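PDB 4XU6: uncharacterized protein from Mycobacterium vanbaalenii PYR-1, which binds diacylglycerol in the membrane as a homotrimeric, six-helix homologue of the sterol-sensing Insig proteins. Local coordinates for residues A[29-37]-A[145-153]; A[105-116]-A[162-173]. All blocks are in the same frame, centred on the assembly; numbering follows the deposited sequence.

Contact 1 of 2, residues A[29-37]-A[145-153]; sequences TGTTVYHTD and LGVFAYHPD. With BOG (octyl beta-D-glucopyranoside), chain C; TDA (N-tridecanoic acid), chain E.
Tyr150 lies beside Thr32 on the face of the sheet that also carries Tyr34 and Phe148, and the two side chains point the same way. From CB, 4.0 Å from Thr31 O, the tyrosine passes the same oxygen with CD2, at 3.7 Å. CG2 of Thr32 then lies over one face of the ring, 3.6 Å from the Tyr150 ring centroid, a CH-pi contact. With OG1 of Thr32 wedged between its backbone N and carbonyl carbon (chi1 58°), CG2 is set beside N, over the ring. At the tip, Tyr150 OH, in an experimentally identified diacylglycerol-binding residue, comes 3.0 Å from O21 of the tridecanoic acid of chain E and is hydrogen-bonded to Glu139. Strands 32-34 and 148-150, far apart in sequence, form a two-stranded antiparallel sheet, each following a helix that ends in a Schellman motif, at Gly30 and Gly146. Val33 and Ala149 form the hydrogen-bonded pair, N to O 2.9 Å in both directions; backbone hydrogen bonds from His151 N to Thr31 O and from His35 N to Val147 O, each 2.8 Å, flank it. Tyr34 CD1 lies 3.6 Å from Phe148 CB, and Tyr34 OH is hydrogen-bonded to Asp23 OD2. Thr36 OG1 shares a 2.6 Å hydrogen bond with octyl glucoside O6.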
loop_
_atom_site.group_PDB
_atom_site.type_symbol
_atom_site.label_atom_id
_atom_site.label_comp_id
_atom_site.label_asym_id
_atom_site.label_seq_id
_atom_site.Cartn_x
_atom_site.Cartn_y
_atom_site.Cartn_z
ATOM N N THR A 29 -7.816 0.676 -19.370
ATOM C CA THR A 29 -8.858 1.069 -18.427
ATOM C C THR A 29 -9.586 2.319 -18.899
ATOM O O THR A 29 -10.568 2.731 -18.286
ATOM C CB THR A 29 -8.291 1.385 -17.024
ATOM O OG1 THR A 29 -7.288 2.398 -17.145
ATOM C CG2 THR A 29 -7.694 0.149 -16.380
ATOM N N GLY A 30 -9.093 2.942 -19.967
ATOM C CA GLY A 30 -9.712 4.163 -20.466
ATOM C C GLY A 30 -9.296 5.428 -19.726
ATOM O O GLY A 30 -9.944 6.474 -19.844
ATOM N N THR A 31 -8.218 5.340 -18.953
ATOM C CA THR A 31 -7.686 6.521 -18.271
ATOM C C THR A 31 -7.213 7.524 -19.320
ATOM O O THR A 31 -7.410 8.732 -19.176
ATOM C CB THR A 31 -6.494 6.158 -17.348
ATOM O OG1 THR A 31 -6.908 5.183 -16.380
ATOM C CG2 THR A 31 -5.949 7.404 -16.624
ATOM N N THR A 32 -6.567 7.010 -20.366
ATOM C CA THR A 32 -6.120 7.838 -21.480
ATOM C C THR A 32 -6.535 7.177 -22.783
ATOM O O THR A 32 -6.860 5.979 -22.808
ATOM C CB THR A 32 -4.583 8.012 -21.511
ATOM O OG1 THR A 32 -3.944 6.723 -21.586
ATOM C CG2 THR A 32 -4.081 8.766 -20.272
ATOM N N VAL A 33 -6.522 7.964 -23.860
ATOM C CA VAL A 33 -6.807 7.467 -25.210
ATOM C C VAL A 33 -5.844 8.158 -26.157
ATOM O O VAL A 33 -5.729 9.380 -26.116
ATOM C CB VAL A 33 -8.230 7.866 -25.675
ATOM C CG1 VAL A 33 -8.490 7.370 -27.108
ATOM C CG2 VAL A 33 -9.291 7.344 -24.729
ATOM N N TYR A 34 -5.158 7.406 -27.017
ATOM C CA TYR A 34 -4.279 8.030 -28.005
ATOM C C TYR A 34 -5.024 8.431 -29.286
ATOM O O TYR A 34 -5.985 7.773 -29.692
ATOM C CB TYR A 34 -3.107 7.119 -28.359
ATOM C CG TYR A 34 -2.027 7.076 -27.297
ATOM C CD1 TYR A 34 -1.102 8.105 -27.185
ATOM C CD2 TYR A 34 -1.925 5.999 -26.419
ATOM C CE1 TYR A 34 -0.113 8.079 -26.224
ATOM C CE2 TYR A 34 -0.929 5.960 -25.444
ATOM C CZ TYR A 34 -0.024 7.007 -25.358
ATOM O OH TYR A 34 0.976 6.998 -24.409
ATOM N N HIS A 35 -4.577 9.519 -29.901
ATOM C CA HIS A 35 -5.137 9.983 -31.171
ATOM C C HIS A 35 -4.007 10.261 -32.151
ATOM O O HIS A 35 -3.935 11.351 -32.723
ATOM C CB HIS A 35 -5.939 11.273 -30.968
ATOM C CG HIS A 35 -7.061 11.146 -29.984
ATOM N ND1 HIS A 35 -8.165 10.354 -30.211
ATOM C CD2 HIS A 35 -7.249 11.718 -28.772
ATOM C CE1 HIS A 35 -8.983 10.437 -29.175
ATOM N NE2 HIS A 35 -8.450 11.258 -28.289
ATOM N N THR A 36 -3.110 9.295 -32.328
ATOM C CA THR A 36 -1.968 9.472 -33.221
ATOM C C THR A 36 -1.670 8.225 -34.076
ATOM O O THR A 36 -0.630 7.579 -33.934
ATOM C CB THR A 36 -0.715 9.940 -32.450
ATOM O OG1 THR A 36 0.396 9.994 -33.345
ATOM C CG2 THR A 36 -0.400 8.997 -31.267
ATOM N N ASP A 37 -2.571 7.930 -35.004
ATOM C CA ASP A 37 -2.551 6.668 -35.743
ATOM C C ASP A 37 -1.359 6.515 -36.701
ATOM O O ASP A 37 -1.019 5.403 -37.115
ATOM C CB ASP A 37 -3.861 6.502 -36.522
ATOM C CG ASP A 37 -5.081 6.414 -35.618
ATOM O OD1 ASP A 37 -4.920 6.239 -34.391
ATOM O OD2 ASP A 37 -6.210 6.508 -36.142
ATOM N N LEU A 145 -1.974 19.554 -28.225
ATOM C CA LEU A 145 -1.671 19.233 -29.621
ATOM C C LEU A 145 -2.568 18.130 -30.189
ATOM O O LEU A 145 -2.507 17.837 -31.383
ATOM C CB LEU A 145 -0.203 18.841 -29.786
ATOM C CG LEU A 145 0.841 19.954 -29.665
ATOM C CD1 LEU A 145 2.248 19.367 -29.616
ATOM C CD2 LEU A 145 0.714 20.942 -30.816
ATOM N N GLY A 146 -3.380 17.511 -29.335
ATOM C CA GLY A 146 -4.323 16.495 -29.778
ATOM C C GLY A 146 -3.716 15.107 -29.932
ATOM O O GLY A 146 -4.316 14.215 -30.536
ATOM N N VAL A 147 -2.529 14.918 -29.369
ATOM C CA VAL A 147 -1.805 13.653 -29.493
ATOM C C VAL A 147 -2.495 12.522 -28.714
ATOM O O VAL A 147 -2.593 11.383 -29.192
ATOM C CB VAL A 147 -0.337 13.810 -29.030
ATOM C CG1 VAL A 147 0.369 12.467 -28.990
ATOM C CG2 VAL A 147 0.409 14.769 -29.944
ATOM N N PHE A 148 -2.961 12.847 -27.511
ATOM C CA PHE A 148 -3.779 11.934 -26.724
ATOM C C PHE A 148 -4.665 12.754 -25.803
ATOM O O PHE A 148 -4.544 13.976 -25.759
ATOM C CB PHE A 148 -2.914 10.919 -25.946
ATOM C CG PHE A 148 -2.135 11.508 -24.779
ATOM C CD1 PHE A 148 -0.977 12.240 -24.997
ATOM C CD2 PHE A 148 -2.538 11.272 -23.466
ATOM C CE1 PHE A 148 -0.242 12.763 -23.928
ATOM C CE2 PHE A 148 -1.814 11.790 -22.387
ATOM C CZ PHE A 148 -0.668 12.540 -22.621
ATOM N N ALA A 149 -5.570 12.102 -25.084
ATOM C CA ALA A 149 -6.397 12.819 -24.125
ATOM C C ALA A 149 -6.613 11.976 -22.877
ATOM O O ALA A 149 -6.524 10.749 -22.933
ATOM C CB ALA A 149 -7.738 13.197 -24.748
ATOM N N TYR A 150 -6.911 12.635 -21.763
ATOM C CA TYR A 150 -7.319 11.930 -20.553
ATOM C C TYR A 150 -8.830 11.745 -20.532
ATOM O O TYR A 150 -9.566 12.476 -21.197
ATOM C CB TYR A 150 -6.840 12.672 -19.291
ATOM C CG TYR A 150 -5.413 12.336 -18.926
ATOM C CD1 TYR A 150 -4.346 12.960 -19.565
ATOM C CD2 TYR A 150 -5.130 11.378 -17.951
ATOM C CE1 TYR A 150 -3.035 12.634 -19.249
ATOM C CE2 TYR A 150 -3.828 11.051 -17.627
ATOM C CZ TYR A 150 -2.782 11.681 -18.275
ATOM O OH TYR A 150 -1.479 11.354 -17.965
ATOM N N HIS A 151 -9.281 10.738 -19.794
ATOM C CA HIS A 151 -10.699 10.559 -19.519
ATOM C C HIS A 151 -11.224 11.858 -18.910
ATOM O O HIS A 151 -10.506 12.521 -18.166
ATOM C CB HIS A 151 -10.887 9.402 -18.538
ATOM C CG HIS A 151 -12.308 8.964 -18.380
ATOM N ND1 HIS A 151 -13.169 9.547 -17.476
ATOM C CD2 HIS A 151 -13.017 7.999 -19.011
ATOM C CE1 HIS A 151 -14.351 8.958 -17.556
ATOM N NE2 HIS A 151 -14.285 8.020 -18.481
ATOM N N PRO A 152 -12.468 12.247 -19.253
ATOM C CA PRO A 152 -13.004 13.539 -18.801
ATOM C C PRO A 152 -13.092 13.662 -17.280
ATOM O O PRO A 152 -13.124 14.776 -16.764
ATOM C CB PRO A 152 -14.406 13.576 -19.422
ATOM C CG PRO A 152 -14.308 12.695 -20.618
ATOM C CD PRO A 152 -13.356 11.591 -20.231
ATOM N N ASP A 153 -13.125 12.543 -16.568
ATOM C CA ASP A 153 -13.134 12.606 -15.109
ATOM C C ASP A 153 -11.725 12.556 -14.499
ATOM O O ASP A 153 -11.573 12.479 -13.277
ATOM C CB ASP A 153 -14.061 11.538 -14.518
ATOM C CG ASP A 153 -15.532 11.847 -14.766
ATOM O OD1 ASP A 153 -15.867 13.046 -14.903
ATOM O OD2 ASP A 153 -16.347 10.899 -14.827
HETATM C C1 BOG C . 5.840 12.220 -34.352
HETATM O O1 BOG C . 7.004 11.396 -34.340
HETATM C C2 BOG C . 5.211 12.212 -35.742
HETATM O O2 BOG C . 6.167 12.665 -36.707
HETATM C C3 BOG C . 3.993 13.118 -35.729
HETATM O O3 BOG C . 3.390 13.165 -37.024
HETATM C C4 BOG C . 3.008 12.571 -34.709
HETATM O O4 BOG C . 1.857 13.421 -34.645
HETATM C C5 BOG C . 3.671 12.511 -33.335
HETATM O O5 BOG C . 4.903 11.772 -33.364
HETATM C C6 BOG C . 2.726 11.899 -32.301
HETATM O O6 BOG C . 2.725 10.474 -32.419
HETATM C "C1'" BOG C . 7.929 11.813 -33.345
HETATM C "C2'" BOG C . 9.082 10.820 -33.322
HETATM C "C3'" BOG C . 10.294 11.439 -32.641
HETATM C "C4'" BOG C . 11.387 10.401 -32.414
HETATM C "C5'" BOG C . 12.001 10.596 -31.034
HETATM C "C6'" BOG C . 10.888 10.635 -29.993
HETATM C "C7'" BOG C . 11.361 11.108 -28.624
HETATM C "C8'" BOG C . 12.776 10.651 -28.339
HETATM O O21 TDA E . 0.373 9.026 -17.323
HETATM O O22 TDA E . 0.893 9.462 -19.549
HETATM C C21 TDA E . 1.318 9.181 -18.428
HETATM C C22 TDA E . 2.784 8.933 -18.223
HETATM C C23 TDA E . 3.150 8.920 -16.736
HETATM C C24 TDA E . 4.606 8.504 -16.527
HETATM C C25 TDA E . 5.006 8.599 -15.054
HETATM C C26 TDA E . 6.450 8.164 -14.818
HETATM C C27 TDA E . 6.545 6.664 -15.052
HETATM C C28 TDA E . 7.939 6.133 -14.807
HETATM C C29 TDA E . 7.998 4.669 -15.213
HETATM C C30 TDA E . 9.388 4.147 -14.906
HETATM C C31 TDA E . 9.609 4.115 -13.401
HETATM C C32 TDA E . 10.920 3.419 -13.059
HETATM C C33 TDA E . 11.435 3.863 -11.696
#

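Contact 2 of 2, residues A[105-116]-A[162-173]; sequences TALVAAAAAITW and PFLAPLYFAFGV. Unlike the reference sequence in segment 105-116: Ala109 (reference Cys). With TDA (N-tridecanoic acid), chain E; TDA (N-tridecanoic acid), chain F.
Apolar contacts dominate between Pro166 and the helix that holds Val108, Ala109 and Ala112. The proline ring is a knob in the hole formed by Thr105, Val108, Ala109 and Ala112: its CB lies 3.6 Å from Ala109 CA, and its CG 3.6 Å from Val108 CG1. CG1 of Val108 is anti to the backbone N (chi1 -178°), which directs it at Pro166, while CG2 meets Phe163 CB. Ala112 CB approaches Ala170 CB to 3.9 Å.

Among the aromatic contacts, Trp116 CB and Ala112 CB meet the edge of the Phe169 ring, and the indole CD1 of Trp116 lies 3.7 Å from Val173 CG2. The Trp116 and Phe169 rings are inclined at 59°; Trp116 NE1 is hydrogen-bonded to Asp121 O.

No direct hydrogen bond joins the two segments; near the start of the interface a water donates to Thr105 OG1 and accepts from Phe163 N, both at 2.9 Å. Thr105 OG1 also bonds to Val101 O. The axes of helix segments 105-116 and 164-173 lie 8.3 Å apart at 16°, a close, nearly parallel pairing of transmembrane helices, with Ala109, Ala112, Pro166 and Ala170 along its middle, Trp116, Phe169 and Val173 at the far end, and Tyr168 and Phe171 facing the lipid pocket.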
loop_
_atom_site.group_PDB
_atom_site.type_symbol
_atom_site.label_atom_id
_atom_site.label_comp_id
_atom_site.label_asym_id
_atom_site.label_seq_id
_atom_site.Cartn_x
_atom_site.Cartn_y
_atom_site.Cartn_z
ATOM N N THR A 105 -6.170 11.821 -5.964
ATOM C CA THR A 105 -4.920 12.565 -5.903
ATOM C C THR A 105 -4.236 12.425 -4.536
ATOM O O THR A 105 -3.005 12.316 -4.453
ATOM C CB THR A 105 -5.147 14.047 -6.252
ATOM O OG1 THR A 105 -5.952 14.128 -7.441
ATOM C CG2 THR A 105 -3.820 14.746 -6.482
ATOM N N ALA A 106 -5.029 12.420 -3.468
ATOM C CA ALA A 106 -4.468 12.260 -2.120
ATOM C C ALA A 106 -3.816 10.888 -1.959
ATOM O O ALA A 106 -2.767 10.753 -1.312
ATOM C CB ALA A 106 -5.558 12.459 -1.066
ATOM N N LEU A 107 -4.431 9.864 -2.551
ATOM C CA LEU A 107 -3.886 8.508 -2.432
ATOM C C LEU A 107 -2.503 8.429 -3.088
ATOM O O LEU A 107 -1.563 7.899 -2.504
ATOM C CB LEU A 107 -4.838 7.479 -3.052
ATOM C CG LEU A 107 -4.322 6.036 -3.069
ATOM C CD1 LEU A 107 -4.051 5.536 -1.651
ATOM C CD2 LEU A 107 -5.313 5.112 -3.792
ATOM N N VAL A 108 -2.385 8.973 -4.296
ATOM C CA VAL A 108 -1.115 8.983 -5.013
ATOM C C VAL A 108 -0.070 9.827 -4.277
ATOM O O VAL A 108 1.092 9.431 -4.163
ATOM C CB VAL A 108 -1.299 9.475 -6.468
ATOM C CG1 VAL A 108 0.038 9.444 -7.227
ATOM C CG2 VAL A 108 -2.337 8.606 -7.170
ATOM N N ALA A 109 -0.483 10.980 -3.760
ATOM C CA ALA A 109 0.430 11.806 -2.968
ATOM C C ALA A 109 0.927 11.082 -1.716
ATOM O O ALA A 109 2.082 11.234 -1.324
ATOM C CB ALA A 109 -0.217 13.145 -2.599
ATOM N N ALA A 110 0.059 10.309 -1.074
ATOM C CA ALA A 110 0.470 9.539 0.104
ATOM C C ALA A 110 1.493 8.480 -0.286
ATOM O O ALA A 110 2.482 8.284 0.401
ATOM C CB ALA A 110 -0.743 8.891 0.788
ATOM N N ALA A 111 1.245 7.790 -1.394
ATOM C CA ALA A 111 2.172 6.765 -1.866
ATOM C C ALA A 111 3.523 7.384 -2.193
ATOM O O ALA A 111 4.568 6.821 -1.869
ATOM C CB ALA A 111 1.597 6.050 -3.092
ATOM N N ALA A 112 3.502 8.557 -2.819
ATOM C CA ALA A 112 4.736 9.250 -3.173
ATOM C C ALA A 112 5.507 9.730 -1.939
ATOM O O ALA A 112 6.735 9.644 -1.892
ATOM C CB ALA A 112 4.432 10.433 -4.102
ATOM N N ALA A 113 4.788 10.249 -0.948
ATOM C CA ALA A 113 5.428 10.701 0.288
ATOM C C ALA A 113 6.072 9.530 1.021
ATOM O O ALA A 113 7.188 9.646 1.537
ATOM C CB ALA A 113 4.421 11.404 1.194
ATOM N N ILE A 114 5.367 8.404 1.080
ATOM C CA ILE A 114 5.909 7.234 1.767
ATOM C C ILE A 114 7.147 6.705 1.040
ATOM O O ILE A 114 8.155 6.367 1.671
ATOM C CB ILE A 114 4.850 6.137 1.939
ATOM C CG1 ILE A 114 3.828 6.561 3.007
ATOM C CG2 ILE A 114 5.499 4.808 2.338
ATOM C CD1 ILE A 114 2.516 5.781 2.965
ATOM N N THR A 115 7.075 6.656 -0.287
ATOM C CA THR A 115 8.222 6.245 -1.104
ATOM C C THR A 115 9.450 7.102 -0.795
ATOM O O THR A 115 10.541 6.580 -0.558
ATOM C CB THR A 115 7.880 6.324 -2.616
ATOM O OG1 THR A 115 6.747 5.499 -2.874
ATOM C CG2 THR A 115 9.051 5.835 -3.478
ATOM N N TRP A 116 9.266 8.418 -0.770
ATOM C CA TRP A 116 10.371 9.312 -0.463
ATOM C C TRP A 116 10.873 9.150 0.980
ATOM O O TRP A 116 12.086 9.139 1.223
ATOM C CB TRP A 116 10.007 10.778 -0.731
ATOM C CG TRP A 116 11.170 11.664 -0.411
ATOM C CD1 TRP A 116 12.316 11.823 -1.145
ATOM C CD2 TRP A 116 11.332 12.465 0.764
ATOM N NE1 TRP A 116 13.178 12.685 -0.494
ATOM C CE2 TRP A 116 12.593 13.096 0.678
ATOM C CE3 TRP A 116 10.533 12.709 1.886
ATOM C CZ2 TRP A 116 13.067 13.964 1.669
ATOM C CZ3 TRP A 116 10.999 13.578 2.863
ATOM C CH2 TRP A 116 12.255 14.189 2.752
ATOM N N PRO A 162 -4.387 15.440 -12.225
ATOM C CA PRO A 162 -3.643 16.002 -11.090
ATOM C C PRO A 162 -2.704 14.978 -10.437
ATOM O O PRO A 162 -1.655 15.374 -9.930
ATOM C CB PRO A 162 -4.752 16.428 -10.123
ATOM C CG PRO A 162 -5.915 16.785 -11.050
ATOM C CD PRO A 162 -5.829 15.753 -12.167
ATOM N N PHE A 163 -3.055 13.688 -10.478
ATOM C CA PHE A 163 -2.195 12.660 -9.886
ATOM C C PHE A 163 -0.816 12.550 -10.546
ATOM O O PHE A 163 0.083 11.942 -9.982
ATOM C CB PHE A 163 -2.881 11.276 -9.781
ATOM C CG PHE A 163 -3.190 10.608 -11.114
ATOM C CD1 PHE A 163 -2.167 10.171 -11.962
ATOM C CD2 PHE A 163 -4.506 10.352 -11.473
ATOM C CE1 PHE A 163 -2.463 9.535 -13.174
ATOM C CE2 PHE A 163 -4.819 9.713 -12.678
ATOM C CZ PHE A 163 -3.792 9.303 -13.528
ATOM N N LEU A 164 -0.655 13.125 -11.739
ATOM C CA LEU A 164 0.652 13.112 -12.396
ATOM C C LEU A 164 1.715 13.788 -11.551
ATOM O O LEU A 164 2.867 13.378 -11.561
ATOM C CB LEU A 164 0.595 13.792 -13.766
ATOM C CG LEU A 164 -0.220 13.050 -14.827
ATOM C CD1 LEU A 164 -0.233 13.856 -16.128
ATOM C CD2 LEU A 164 0.346 11.656 -15.065
ATOM N N ALA A 165 1.343 14.834 -10.824
ATOM C CA ALA A 165 2.350 15.536 -10.039
ATOM C C ALA A 165 3.018 14.620 -8.990
ATOM O O ALA A 165 4.242 14.482 -8.996
ATOM C CB ALA A 165 1.788 16.842 -9.423
ATOM N N PRO A 166 2.223 13.969 -8.107
ATOM C CA PRO A 166 2.943 13.067 -7.194
ATOM C C PRO A 166 3.461 11.792 -7.874
ATOM O O PRO A 166 4.429 11.212 -7.388
ATOM C CB PRO A 166 1.891 12.721 -6.127
ATOM C CG PRO A 166 0.562 12.995 -6.767
ATOM C CD PRO A 166 0.818 14.161 -7.696
ATOM N N LEU A 167 2.842 11.356 -8.970
ATOM C CA LEU A 167 3.354 10.165 -9.656
ATOM C C LEU A 167 4.746 10.430 -10.229
ATOM O O LEU A 167 5.663 9.644 -10.014
ATOM C CB LEU A 167 2.389 9.671 -10.748
ATOM C CG LEU A 167 2.836 8.473 -11.603
ATOM C CD1 LEU A 167 3.123 7.258 -10.736
ATOM C CD2 LEU A 167 1.773 8.151 -12.685
ATOM N N TYR A 168 4.904 11.540 -10.946
ATOM C CA TYR A 168 6.216 11.906 -11.484
ATOM C C TYR A 168 7.213 12.176 -10.361
ATOM O O TYR A 168 8.387 11.824 -10.469
ATOM C CB TYR A 168 6.110 13.127 -12.410
ATOM C CG TYR A 168 5.712 12.798 -13.844
ATOM C CD1 TYR A 168 6.607 12.155 -14.699
ATOM C CD2 TYR A 168 4.454 13.137 -14.343
ATOM C CE1 TYR A 168 6.260 11.850 -16.016
ATOM C CE2 TYR A 168 4.091 12.836 -15.678
ATOM C CZ TYR A 168 5.015 12.187 -16.499
ATOM O OH TYR A 168 4.699 11.872 -17.812
ATOM N N PHE A 169 6.751 12.794 -9.277
ATOM C CA PHE A 169 7.649 13.053 -8.148
ATOM C C PHE A 169 8.278 11.752 -7.633
ATOM O O PHE A 169 9.488 11.665 -7.463
ATOM C CB PHE A 169 6.918 13.775 -7.010
ATOM C CG PHE A 169 7.770 13.951 -5.772
ATOM C CD1 PHE A 169 8.652 15.025 -5.666
ATOM C CD2 PHE A 169 7.719 13.018 -4.739
ATOM C CE1 PHE A 169 9.455 15.177 -4.528
ATOM C CE2 PHE A 169 8.508 13.163 -3.601
ATOM C CZ PHE A 169 9.384 14.242 -3.498
ATOM N N ALA A 170 7.446 10.740 -7.395
ATOM C CA ALA A 170 7.930 9.441 -6.935
ATOM C C ALA A 170 8.880 8.818 -7.953
ATOM O O ALA A 170 9.890 8.243 -7.586
ATOM C CB ALA A 170 6.751 8.490 -6.640
ATOM N N PHE A 171 8.540 8.928 -9.233
ATOM C CA PHE A 171 9.426 8.494 -10.314
ATOM C C PHE A 171 10.820 9.152 -10.199
ATOM O O PHE A 171 11.845 8.463 -10.221
ATOM C CB PHE A 171 8.742 8.784 -11.668
ATOM C CG PHE A 171 9.659 8.691 -12.872
ATOM C CD1 PHE A 171 10.484 7.587 -13.073
ATOM C CD2 PHE A 171 9.664 9.710 -13.816
ATOM C CE1 PHE A 171 11.323 7.512 -14.196
ATOM C CE2 PHE A 171 10.487 9.649 -14.944
ATOM C CZ PHE A 171 11.305 8.551 -15.142
ATOM N N GLY A 172 10.859 10.474 -10.061
ATOM C CA GLY A 172 12.133 11.169 -9.914
ATOM C C GLY A 172 12.951 10.729 -8.701
ATOM O O GLY A 172 14.172 10.548 -8.786
ATOM N N VAL A 173 12.289 10.565 -7.558
ATOM C CA VAL A 173 12.970 10.067 -6.365
ATOM C C VAL A 173 13.637 8.707 -6.616
ATOM O O VAL A 173 14.790 8.470 -6.226
ATOM C CB VAL A 173 11.986 9.938 -5.182
ATOM C CG1 VAL A 173 12.643 9.205 -4.009
ATOM C CG2 VAL A 173 11.489 11.310 -4.753
HETATM O O21 TDA E . 0.373 9.026 -17.323
HETATM O O22 TDA E . 0.893 9.462 -19.549
HETATM C C21 TDA E . 1.318 9.181 -18.428
HETATM C C22 TDA E . 2.784 8.933 -18.223
HETATM C C23 TDA E . 3.150 8.920 -16.736
HETATM C C24 TDA E . 4.606 8.504 -16.527
HETATM C C25 TDA E . 5.006 8.599 -15.054
HETATM C C26 TDA E . 6.450 8.164 -14.818
HETATM C C27 TDA E . 6.545 6.664 -15.052
HETATM C C28 TDA E . 7.939 6.133 -14.807
HETATM C C29 TDA E . 7.998 4.669 -15.213
HETATM C C30 TDA E . 9.388 4.147 -14.906
HETATM C C31 TDA E . 9.609 4.115 -13.401
HETATM C C32 TDA E . 10.920 3.419 -13.059
HETATM C C33 TDA E . 11.435 3.863 -11.696
HETATM C C21 TDA F . 3.445 11.402 -22.603
HETATM C C22 TDA F . 4.745 12.139 -22.372
HETATM C C23 TDA F . 5.531 11.545 -21.213
HETATM C C24 TDA F . 6.768 12.396 -20.932
HETATM C C25 TDA F . 7.561 11.875 -19.742
HETATM C C26 TDA F . 8.534 12.927 -19.214
HETATM C C27 TDA F . 9.404 13.475 -20.339
HETATM C C28 TDA F . 10.239 14.654 -19.862
HETATM C C29 TDA F . 11.711 14.393 -20.146
HETATM C C30 TDA F . 11.946 14.214 -21.641
HETATM C C31 TDA F . 13.273 13.502 -21.878
HETATM C C32 TDA F . 14.386 14.137 -21.052
HETATM C C33 TDA F . 15.759 13.724 -21.569
HETATM O O HOH W 1 -5.884 13.013 -10.117
#

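The centres of contacts 1 and 2 lie about 21 Å apart, yet they meet at the carboxylate end of one tridecanoic acid, that of chain E. Beside Tyr150, Leu164 of contact 2 brings CD2 to 3.5 Å from O21 of the lipid; Tyr150 OH and Leu164 CD1 are 3.3 Å apart. Farther along the lipid, C25 lies over a face of Tyr168 and C28 over a face of Phe171. Glu139 is hydrogen-bonded through OE1 to Tyr150 OH and through OE2 to Tyr168 OH, so one carboxylate joins the two contacts. The side chains of Thr32 and Phe163 each approach that of His26, an experimentally established diacylglycerol-binding residue, to about 4 Å. Thr31 CG2 and Phe163 CZ, 4.2 Å apart, form a second junction.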